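Local coordinates for protein Alpha/beta hydrolase (Enterobacter asburiae, PDB 6KMO) that probably hydrolyses carboxylic ester bonds, as an esterase or lipase of the alpha/beta-hydrolase fold, at residues 54-59 with 138-143; 109-114 with 238-243; 158-163 with 167-172. The protein carries 2 engineered substitutions. All blocks are in the same frame, centred on the assembly; numbering follows the deposited sequence.

Contact 1 of 3, residues 54-59 with 138-143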
loop_
_atom_site.group_PDB
_atom_site.type_symbol
_atom_site.label_atom_id
_atom_site.label_comp_id
_atom_site.label_asym_id
_atom_site.label_seq_id
_atom_site.Cartn_x
_atom_site.Cartn_y
_atom_site.Cartn_z
ATOM N N GLU A 54 -5.895 -2.070 34.609
ATOM C CA GLU A 54 -7.142 -1.608 34.018
ATOM C C GLU A 54 -6.972 -1.340 32.530
ATOM O O GLU A 54 -7.831 -1.721 31.718
ATOM C CB GLU A 54 -7.609 -0.332 34.725
ATOM C CG GLU A 54 -8.131 -0.555 36.133
ATOM C CD GLU A 54 -8.326 0.740 36.900
ATOM O OE1 GLU A 54 -7.710 1.766 36.543
ATOM O OE2 GLU A 54 -9.104 0.726 37.881
ATOM N N ALA A 55 -5.877 -0.672 32.153
ATOM C CA ALA A 55 -5.649 -0.345 30.750
ATOM C C ALA A 55 -5.467 -1.609 29.923
ATOM O O ALA A 55 -5.982 -1.704 28.807
ATOM C CB ALA A 55 -4.413 0.546 30.634
ATOM N N ARG A 56 -4.739 -2.587 30.455
ATOM C CA ARG A 56 -4.554 -3.841 29.736
ATOM C C ARG A 56 -5.891 -4.502 29.437
ATOM O O ARG A 56 -6.090 -5.048 28.346
ATOM C CB ARG A 56 -3.666 -4.776 30.539
ATOM C CG ARG A 56 -2.214 -4.339 30.551
ATOM C CD ARG A 56 -1.386 -5.000 31.642
ATOM N NE ARG A 56 -0.060 -4.387 31.633
ATOM C CZ ARG A 56 0.824 -4.403 32.623
ATOM N NH1 ARG A 56 0.579 -5.040 33.757
ATOM N NH2 ARG A 56 1.978 -3.779 32.452
ATOM N N GLN A 57 -6.818 -4.451 30.389
ATOM C CA GLN A 57 -8.122 -5.089 30.213
ATOM C C GLN A 57 -8.935 -4.435 29.111
ATOM O O GLN A 57 -9.751 -5.114 28.464
ATOM C CB GLN A 57 -8.880 -5.085 31.541
ATOM C CG GLN A 57 -8.239 -6.003 32.574
ATOM C CD GLN A 57 -8.834 -5.861 33.957
ATOM O OE1 GLN A 57 -9.052 -4.749 34.442
ATOM N NE2 GLN A 57 -9.088 -6.993 34.602
ATOM N N VAL A 58 -8.722 -3.139 28.851
ATOM C CA VAL A 58 -9.411 -2.474 27.747
ATOM C C VAL A 58 -9.055 -3.140 26.426
ATOM O O VAL A 58 -9.926 -3.479 25.622
ATOM C CB VAL A 58 -9.088 -0.970 27.724
ATOM C CG1 VAL A 58 -9.694 -0.313 26.494
ATOM C CG2 VAL A 58 -9.599 -0.300 28.995
ATOM N N LEU A 59 -7.761 -3.332 26.173
ATOM C CA LEU A 59 -7.369 -3.947 24.908
ATOM C C LEU A 59 -7.749 -5.420 24.881
ATOM O O LEU A 59 -8.204 -5.926 23.847
ATOM C CB LEU A 59 -5.872 -3.753 24.662
ATOM C CG LEU A 59 -5.367 -4.315 23.345
ATOM C CD1 LEU A 59 -6.003 -3.637 22.143
ATOM C CD2 LEU A 59 -3.843 -4.212 23.289
ATOM N N TYR A 138 7.742 -10.400 25.373
ATOM C CA TYR A 138 8.643 -9.502 26.094
ATOM C C TYR A 138 7.978 -8.965 27.362
ATOM O O TYR A 138 6.751 -8.921 27.490
ATOM C CB TYR A 138 9.115 -8.369 25.180
ATOM C CG TYR A 138 8.067 -7.427 24.603
ATOM C CD1 TYR A 138 7.558 -6.393 25.356
ATOM C CD2 TYR A 138 7.632 -7.549 23.289
ATOM C CE1 TYR A 138 6.651 -5.492 24.820
ATOM C CE2 TYR A 138 6.727 -6.667 22.745
ATOM C CZ TYR A 138 6.237 -5.632 23.518
ATOM O OH TYR A 138 5.340 -4.723 23.014
ATOM N N THR A 139 8.802 -8.559 28.312
ATOM C CA THR A 139 8.276 -8.083 29.590
ATOM C C THR A 139 7.616 -6.722 29.411
ATOM O O THR A 139 8.236 -5.817 28.828
ATOM C CB THR A 139 9.398 -7.960 30.621
ATOM O OG1 THR A 139 10.071 -9.219 30.738
ATOM C CG2 THR A 139 8.836 -7.556 31.979
ATOM N N PRO A 140 6.385 -6.535 29.901
ATOM C CA PRO A 140 5.718 -5.235 29.760
ATOM C C PRO A 140 6.339 -4.177 30.655
ATOM O O PRO A 140 7.062 -4.456 31.615
ATOM C CB PRO A 140 4.278 -5.505 30.206
ATOM C CG PRO A 140 4.142 -6.986 30.326
ATOM C CD PRO A 140 5.509 -7.531 30.545
ATOM N N SER A 141 6.012 -2.934 30.339
ATOM C CA SER A 141 6.245 -1.795 31.207
ATOM C C SER A 141 4.985 -1.492 32.008
ATOM O O SER A 141 3.867 -1.721 31.534
ATOM C CB SER A 141 6.630 -0.561 30.383
ATOM O OG SER A 141 7.869 -0.767 29.704
ATOM N N PRO A 142 5.113 -0.952 33.234
ATOM C CA PRO A 142 6.348 -0.514 33.884
ATOM C C PRO A 142 7.090 -1.585 34.667
ATOM O O PRO A 142 8.073 -1.262 35.330
ATOM C CB PRO A 142 5.843 0.583 34.824
ATOM C CG PRO A 142 4.496 0.109 35.229
ATOM C CD PRO A 142 3.920 -0.536 33.987
ATOM N N GLU A 143 6.640 -2.837 34.599
ATOM C CA GLU A 143 7.367 -3.909 35.285
ATOM C C GLU A 143 8.826 -3.905 34.861
ATOM O O GLU A 143 9.735 -4.079 35.688
ATOM C CB GLU A 143 6.718 -5.255 34.971
ATOM C CG GLU A 143 5.358 -5.509 35.675
ATOM C CD GLU A 143 4.111 -4.885 35.010
ATOM O OE1 GLU A 143 4.198 -4.056 34.076
ATOM O OE2 GLU A 143 2.994 -5.239 35.469
#

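Contact 2 of 3, residues 109-114 with 238-243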
loop_
_atom_site.group_PDB
_atom_site.type_symbol
_atom_site.label_atom_id
_atom_site.label_comp_id
_atom_site.label_asym_id
_atom_site.label_seq_id
_atom_site.Cartn_x
_atom_site.Cartn_y
_atom_site.Cartn_z
ATOM N N GLY A 109 1.983 0.139 23.362
ATOM C CA GLY A 109 2.581 1.178 24.177
ATOM C C GLY A 109 3.466 0.673 25.283
ATOM O O GLY A 109 3.666 1.394 26.285
ATOM N N TRP A 110 4.000 -0.546 25.146
ATOM C CA TRP A 110 4.828 -1.260 26.114
ATOM C C TRP A 110 4.030 -1.736 27.324
ATOM O O TRP A 110 4.326 -2.790 27.889
ATOM C CB TRP A 110 6.065 -0.460 26.522
ATOM C CG TRP A 110 6.963 -0.135 25.356
ATOM C CD1 TRP A 110 7.761 -0.997 24.661
ATOM C CD2 TRP A 110 7.148 1.150 24.745
ATOM N NE1 TRP A 110 8.423 -0.345 23.659
ATOM C CE2 TRP A 110 8.074 0.981 23.694
ATOM C CE3 TRP A 110 6.619 2.425 24.981
ATOM C CZ2 TRP A 110 8.494 2.031 22.896
ATOM C CZ3 TRP A 110 7.041 3.466 24.195
ATOM C CH2 TRP A 110 7.973 3.274 23.167
ATOM N N VAL A 111 2.997 -0.990 27.703
ATOM C CA VAL A 111 2.141 -1.354 28.834
ATOM C C VAL A 111 1.144 -2.442 28.451
ATOM O O VAL A 111 0.918 -3.384 29.232
ATOM C CB VAL A 111 1.432 -0.092 29.359
ATOM C CG1 VAL A 111 0.539 -0.442 30.541
ATOM C CG2 VAL A 111 2.420 0.977 29.744
ATOM N N LEU A 112 0.537 -2.340 27.277
ATOM C CA LEU A 112 -0.551 -3.217 26.855
ATOM C C LEU A 112 -0.056 -4.284 25.890
ATOM O O LEU A 112 1.069 -4.250 25.395
ATOM C CB LEU A 112 -1.655 -2.416 26.149
ATOM C CG LEU A 112 -1.999 -1.021 26.648
ATOM C CD1 LEU A 112 -3.069 -0.419 25.733
ATOM C CD2 LEU A 112 -2.468 -1.065 28.087
ATOM N N GLY A 113 -0.934 -5.223 25.601
ATOM C CA GLY A 113 -0.690 -6.190 24.560
ATOM C C GLY A 113 -0.060 -7.473 25.064
ATOM O O GLY A 113 0.487 -7.556 26.160
ATOM N N ASP A 114 -0.145 -8.488 24.206
ATOM C CA ASP A 114 0.226 -9.870 24.485
ATOM C C ASP A 114 -0.085 -10.668 23.222
ATOM O O ASP A 114 -0.429 -10.097 22.178
ATOM C CB ASP A 114 -0.511 -10.405 25.710
ATOM C CG ASP A 114 -2.007 -10.408 25.559
ATOM O OD1 ASP A 114 -2.515 -10.268 24.432
ATOM O OD2 ASP A 114 -2.710 -10.609 26.590
ATOM N N TRP A 238 5.186 6.264 26.788
ATOM C CA TRP A 238 6.600 6.604 26.877
ATOM C C TRP A 238 7.046 6.755 28.328
ATOM O O TRP A 238 8.147 6.327 28.690
ATOM C CB TRP A 238 6.881 7.869 26.068
ATOM C CG TRP A 238 7.218 7.631 24.645
ATOM C CD1 TRP A 238 6.432 7.883 23.554
ATOM C CD2 TRP A 238 8.447 7.093 24.143
ATOM N NE1 TRP A 238 7.103 7.521 22.398
ATOM C CE2 TRP A 238 8.344 7.051 22.734
ATOM C CE3 TRP A 238 9.625 6.646 24.751
ATOM C CZ2 TRP A 238 9.376 6.578 21.926
ATOM C CZ3 TRP A 238 10.652 6.172 23.942
ATOM C CH2 TRP A 238 10.519 6.145 22.543
ATOM N N ASP A 239 6.211 7.381 29.172
ATOM C CA ASP A 239 6.606 7.603 30.558
ATOM C C ASP A 239 6.744 6.288 31.317
ATOM O O ASP A 239 7.611 6.159 32.182
ATOM C CB ASP A 239 5.600 8.506 31.270
ATOM C CG ASP A 239 5.700 9.970 30.859
ATOM O OD1 ASP A 239 6.675 10.381 30.193
ATOM O OD2 ASP A 239 4.780 10.733 31.222
ATOM N N ASN A 240 5.882 5.311 31.029
ATOM C CA ASN A 240 6.006 4.003 31.661
ATOM C C ASN A 240 7.213 3.237 31.143
ATOM O O ASN A 240 7.787 2.424 31.877
ATOM C CB ASN A 240 4.723 3.198 31.431
ATOM C CG ASN A 240 3.627 3.547 32.417
ATOM O OD1 ASN A 240 3.626 3.069 33.554
ATOM N ND2 ASN A 240 2.698 4.397 32.000
ATOM N N TYR A 241 7.611 3.481 29.895
ATOM C CA TYR A 241 8.741 2.790 29.277
ATOM C C TYR A 241 10.074 3.328 29.793
ATOM O O TYR A 241 10.930 2.561 30.239
ATOM C CB TYR A 241 8.653 2.997 27.774
ATOM C CG TYR A 241 9.589 2.181 26.930
ATOM C CD1 TYR A 241 9.716 0.804 27.097
ATOM C CD2 TYR A 241 10.322 2.787 25.912
ATOM C CE1 TYR A 241 10.535 0.062 26.267
ATOM C CE2 TYR A 241 11.143 2.041 25.063
ATOM C CZ TYR A 241 11.236 0.680 25.246
ATOM O OH TYR A 241 12.017 -0.091 24.422
ATOM N N THR A 242 10.286 4.635 29.699
ATOM C CA THR A 242 11.455 5.273 30.284
ATOM C C THR A 242 11.264 6.779 30.290
ATOM O O THR A 242 10.926 7.370 29.261
ATOM C CB THR A 242 12.744 4.947 29.537
ATOM O OG1 THR A 242 13.781 5.771 30.104
ATOM C CG2 THR A 242 12.668 5.219 28.051
ATOM N N THR A 243 11.506 7.404 31.440
ATOM C CA THR A 243 11.468 8.857 31.538
ATOM C C THR A 243 12.843 9.481 31.370
ATOM O O THR A 243 12.981 10.696 31.539
ATOM C CB THR A 243 10.899 9.282 32.889
ATOM O OG1 THR A 243 11.645 8.651 33.931
ATOM C CG2 THR A 243 9.428 8.913 33.006
#

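Contact 3 of 3, residues 158-163 with 167-172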
loop_
_atom_site.group_PDB
_atom_site.type_symbol
_atom_site.label_atom_id
_atom_site.label_comp_id
_atom_site.label_asym_id
_atom_site.label_seq_id
_atom_site.Cartn_x
_atom_site.Cartn_y
_atom_site.Cartn_z
ATOM N N LYS A 158 18.171 -13.660 17.554
ATOM C CA LYS A 158 19.416 -14.409 17.423
ATOM C C LYS A 158 19.176 -15.901 17.610
ATOM O O LYS A 158 19.741 -16.724 16.879
ATOM C CB LYS A 158 20.433 -13.886 18.437
ATOM C CG LYS A 158 21.811 -14.490 18.307
ATOM C CD LYS A 158 22.813 -13.741 19.185
ATOM C CE LYS A 158 24.063 -14.578 19.440
ATOM N NZ LYS A 158 23.738 -15.934 19.972
ATOM N N TRP A 159 18.330 -16.270 18.569
ATOM C CA TRP A 159 18.050 -17.682 18.816
ATOM C C TRP A 159 17.392 -18.333 17.605
ATOM O O TRP A 159 17.777 -19.431 17.177
ATOM C CB TRP A 159 17.198 -17.868 20.074
ATOM C CG TRP A 159 16.980 -19.327 20.382
ATOM C CD1 TRP A 159 17.764 -20.113 21.181
ATOM C CD2 TRP A 159 15.942 -20.164 19.878
ATOM N NE1 TRP A 159 17.262 -21.390 21.212
ATOM C CE2 TRP A 159 16.151 -21.456 20.418
ATOM C CE3 TRP A 159 14.853 -19.953 19.030
ATOM C CZ2 TRP A 159 15.311 -22.528 20.128
ATOM C CZ3 TRP A 159 14.013 -21.031 18.750
ATOM C CH2 TRP A 159 14.257 -22.300 19.298
ATOM N N VAL A 160 16.389 -17.681 17.027
ATOM C CA VAL A 160 15.744 -18.248 15.847
ATOM C C VAL A 160 16.734 -18.375 14.695
ATOM O O VAL A 160 16.726 -19.368 13.959
ATOM C CB VAL A 160 14.505 -17.417 15.455
ATOM C CG1 VAL A 160 13.965 -17.864 14.121
ATOM C CG2 VAL A 160 13.432 -17.508 16.521
ATOM N N ALA A 161 17.568 -17.347 14.478
ATOM C CA ALA A 161 18.533 -17.424 13.395
ATOM C C ALA A 161 19.445 -18.636 13.546
ATOM O O ALA A 161 19.771 -19.298 12.553
ATOM C CB ALA A 161 19.376 -16.153 13.364
ATOM N N GLU A 162 19.857 -18.949 14.771
ATOM C CA GLU A 162 20.851 -19.990 15.009
ATOM C C GLU A 162 20.224 -21.352 15.270
ATOM O O GLU A 162 20.849 -22.375 14.954
ATOM C CB GLU A 162 21.748 -19.584 16.183
ATOM C CG GLU A 162 22.587 -18.326 15.904
ATOM C CD GLU A 162 23.329 -17.769 17.115
ATOM O OE1 GLU A 162 24.120 -16.820 16.914
ATOM O OE2 GLU A 162 23.117 -18.252 18.250
ATOM N N HIS A 163 19.002 -21.403 15.809
ATOM C CA HIS A 163 18.390 -22.658 16.247
ATOM C C HIS A 163 17.013 -22.896 15.643
ATOM O O HIS A 163 16.246 -23.721 16.156
ATOM C CB HIS A 163 18.290 -22.691 17.764
ATOM C CG HIS A 163 19.599 -22.483 18.438
ATOM N ND1 HIS A 163 20.545 -23.480 18.538
ATOM C CD2 HIS A 163 20.136 -21.389 19.028
ATOM C CE1 HIS A 163 21.606 -23.010 19.169
ATOM N NE2 HIS A 163 21.383 -21.746 19.478
ATOM N N ILE A 167 12.233 -25.338 15.678
ATOM C CA ILE A 167 10.837 -24.977 15.486
ATOM C C ILE A 167 10.421 -25.091 14.022
ATOM O O ILE A 167 9.392 -24.544 13.624
ATOM C CB ILE A 167 10.515 -23.581 16.065
ATOM C CG1 ILE A 167 11.409 -22.496 15.456
ATOM C CG2 ILE A 167 10.621 -23.617 17.568
ATOM C CD1 ILE A 167 10.914 -21.078 15.730
ATOM N N GLY A 168 11.210 -25.784 13.207
ATOM C CA GLY A 168 10.849 -26.000 11.826
ATOM C C GLY A 168 11.014 -24.788 10.944
ATOM O O GLY A 168 10.304 -24.664 9.936
ATOM N N VAL A 169 11.961 -23.920 11.263
ATOM C CA VAL A 169 12.185 -22.666 10.555
ATOM C C VAL A 169 13.599 -22.642 10.011
ATOM O O VAL A 169 14.533 -23.132 10.659
ATOM C CB VAL A 169 11.932 -21.490 11.535
ATOM C CG1 VAL A 169 12.710 -20.231 11.147
ATOM C CG2 VAL A 169 10.421 -21.287 11.650
ATOM N N ASP A 170 13.749 -22.095 8.806
ATOM C CA ASP A 170 15.045 -21.727 8.256
ATOM C C ASP A 170 15.403 -20.349 8.799
ATOM O O ASP A 170 14.975 -19.316 8.260
ATOM C CB ASP A 170 14.991 -21.704 6.738
ATOM C CG ASP A 170 16.312 -21.346 6.115
ATOM O OD1 ASP A 170 17.276 -21.064 6.862
ATOM O OD2 ASP A 170 16.353 -21.319 4.860
ATOM N N GLY A 171 16.180 -20.324 9.875
ATOM C CA GLY A 171 16.563 -19.078 10.512
ATOM C C GLY A 171 17.426 -18.175 9.670
ATOM O O GLY A 171 17.615 -17.013 10.051
ATOM N N SER A 172 17.967 -18.668 8.563
ATOM C CA SER A 172 18.717 -17.815 7.658
ATOM C C SER A 172 17.822 -16.949 6.785
ATOM O O SER A 172 18.335 -16.037 6.121
ATOM C CB SER A 172 19.645 -18.657 6.762
ATOM O OG SER A 172 18.962 -19.274 5.687
HETATM O O HOH W 1 18.188 -21.577 11.585
#

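Contact 1 of 3, residues 54-59 with 138-143
Both carboxylate oxygens of Glu143 lie at the guanidinium edge of Arg56, close to its plane; the two planes are 30° apart. The carbonyl O of Ser141 also lies at the guanidinium edge, near its plane. CB of Pro140 and CD of Pro142 approach NH2 of Arg56 obliquely, at 3.6 Å and 4.1 Å. In this alpha/beta-hydrolase fold the contact ties helix 52-63, which precedes the first strand of the sheet, to the loop that follows strand 132-136. It is a surface contact.

The link is an end-on, two-pronged salt bridge. NH1 of Arg56 bonds to OE2 of Glu143 at 3.0 Å. NH2 of Arg56 bonds to OE1 of Glu143 at 2.8 Å. Both bonds are fairly straight, with N-H...O angles of 161°. Each oxygen is met on its syn side, a little out of the carboxylate plane. Two bonds to two oxygens hold the guanidinium against rotation.

The two side chains come from opposite directions. The Arg56 chain runs extended from CG to NE and spans the gap from the helix. The Glu143 chain instead bends at chi2 (82°), which folds its carboxylate back toward the arginine. The third nitrogen of Arg56, NE, donates to Val111 O, so the arginine is also bonded to the 109-114 loop. A cis peptide bond joins Ser141 to Pro142. Ser141 OG is engaged by Ala144 O, while its carbonyl O lies 2.9 Å from NH2 of Arg56.

Contact 2 of 3, residues 109-114 with 238-243
Trp110 and Tyr241 lie flat against each other in a face-to-face stack. The five-membered ring of Trp110 and the Tyr241 ring have centroids 3.5 Å apart and planes only 3° from parallel. CD1 of Trp110 is 3.4 Å from CE1 of Tyr241, and CG of Tyr241 sits over the centre of the indole. With chi1 at -170°, the phenol swings away from its own backbone N toward Trp110; chi2 then sets its tilt. This is the tight part of the contact, and both residues are buried.

Trp238 completes an aromatic cluster. Its CB points away from the 109-114 loop, but the indole swings back. The rim of the six-membered ring of Trp110 then points at the face of Trp238, in an edge-to-face pair with planes at 65°. The centroids of the six-membered rings are 4.8 Å apart. The closest atoms are CH2 of Trp110 and CZ2 of Trp238, at 3.8 Å. Phe215 also meets the Trp238 ring.

Gly109 and Trp110 belong to the run His-Gly-Gly-Gly-Trp after strand 99-105. This matches the HGGG motif of the hormone-sensitive-lipase branch of alpha/beta hydrolases, whose glycines line the oxyanion hole. The same role is likely here. Through Trp110 the cluster packs the residue right after the glycines against helix 231-241.

The other flank is looser. CG2 of Val111 meets CB of Asn240 at 3.6 Å, with CG of Asn240 at 3.9 Å from the same methyl. Asn240 is partly exposed. Its amide is turned to its own helix, where ND2 donates to Trp236 O, so it gives Val111 its aliphatic CB more than its polar end.

Contact 3 of 3, residues 158-163 with 167-172
Val160 and Val169 meet through their CG1 methyls, each trans to its own main-chain nitrogen (chi1 171° and 154°). The methyls are 4.0 Å apart. The contact lies in the beta-alpha-beta connection of the alpha/beta-hydrolase fold that leads from strand 132-136 through helix 148-163 to strand 174-179. A short turn takes the chain from the helix to 167-172. Val160 and Ile167 also pack on Val134 of the sheet.

CG2 of Ile167 touches the edge of the Trp159 indole, 4.2 Å from CH2 of Trp159, and both residues reach Lys76 of strand 71-80. His163 CB lies over one face of that ring.

The backbones come closest at Ala161 and Gly171, whose CA atoms are 3.9 Å apart. Gly171 has no side chain in the way. Two CA-H...O contacts form there. Gly171 CA lies 3.5 Å from Val160 O, and Ala161 CA lies 3.5 Å from Gly171 O.

Asp170 fixes the turn that follows. Its OD1 accepts from Ser172 N, an Asx turn, and from Ser172 OG at 2.7 Å. A water donates to Ala161 O at 2.9 Å and accepts a weak bond from Gly171 N.

Overall arrangement
Contacts 1 and 2 are neighbours, with centres 7 Å apart, and their segments alternate along the chain. They touch directly: Ser141 N lies 3.0 Å from Trp110 O, a probable hydrogen bond, and Pro142 packs on Asn240. Together they join helix 52-63, the 109-114 loop, the 138-143 loop and helix 231-241 on one side of the molecule. Trp110 packs on Val181, next to Ser180, the probable nucleophile of a GxSxG elbow, and its side chain makes no contact with Ser180 itself. Contact 3 stands apart. Its centre is about 29 Å from that of contact 1 and about 28 Å from that of contact 2. The nearest atoms are about 13 Å and 16 Å away.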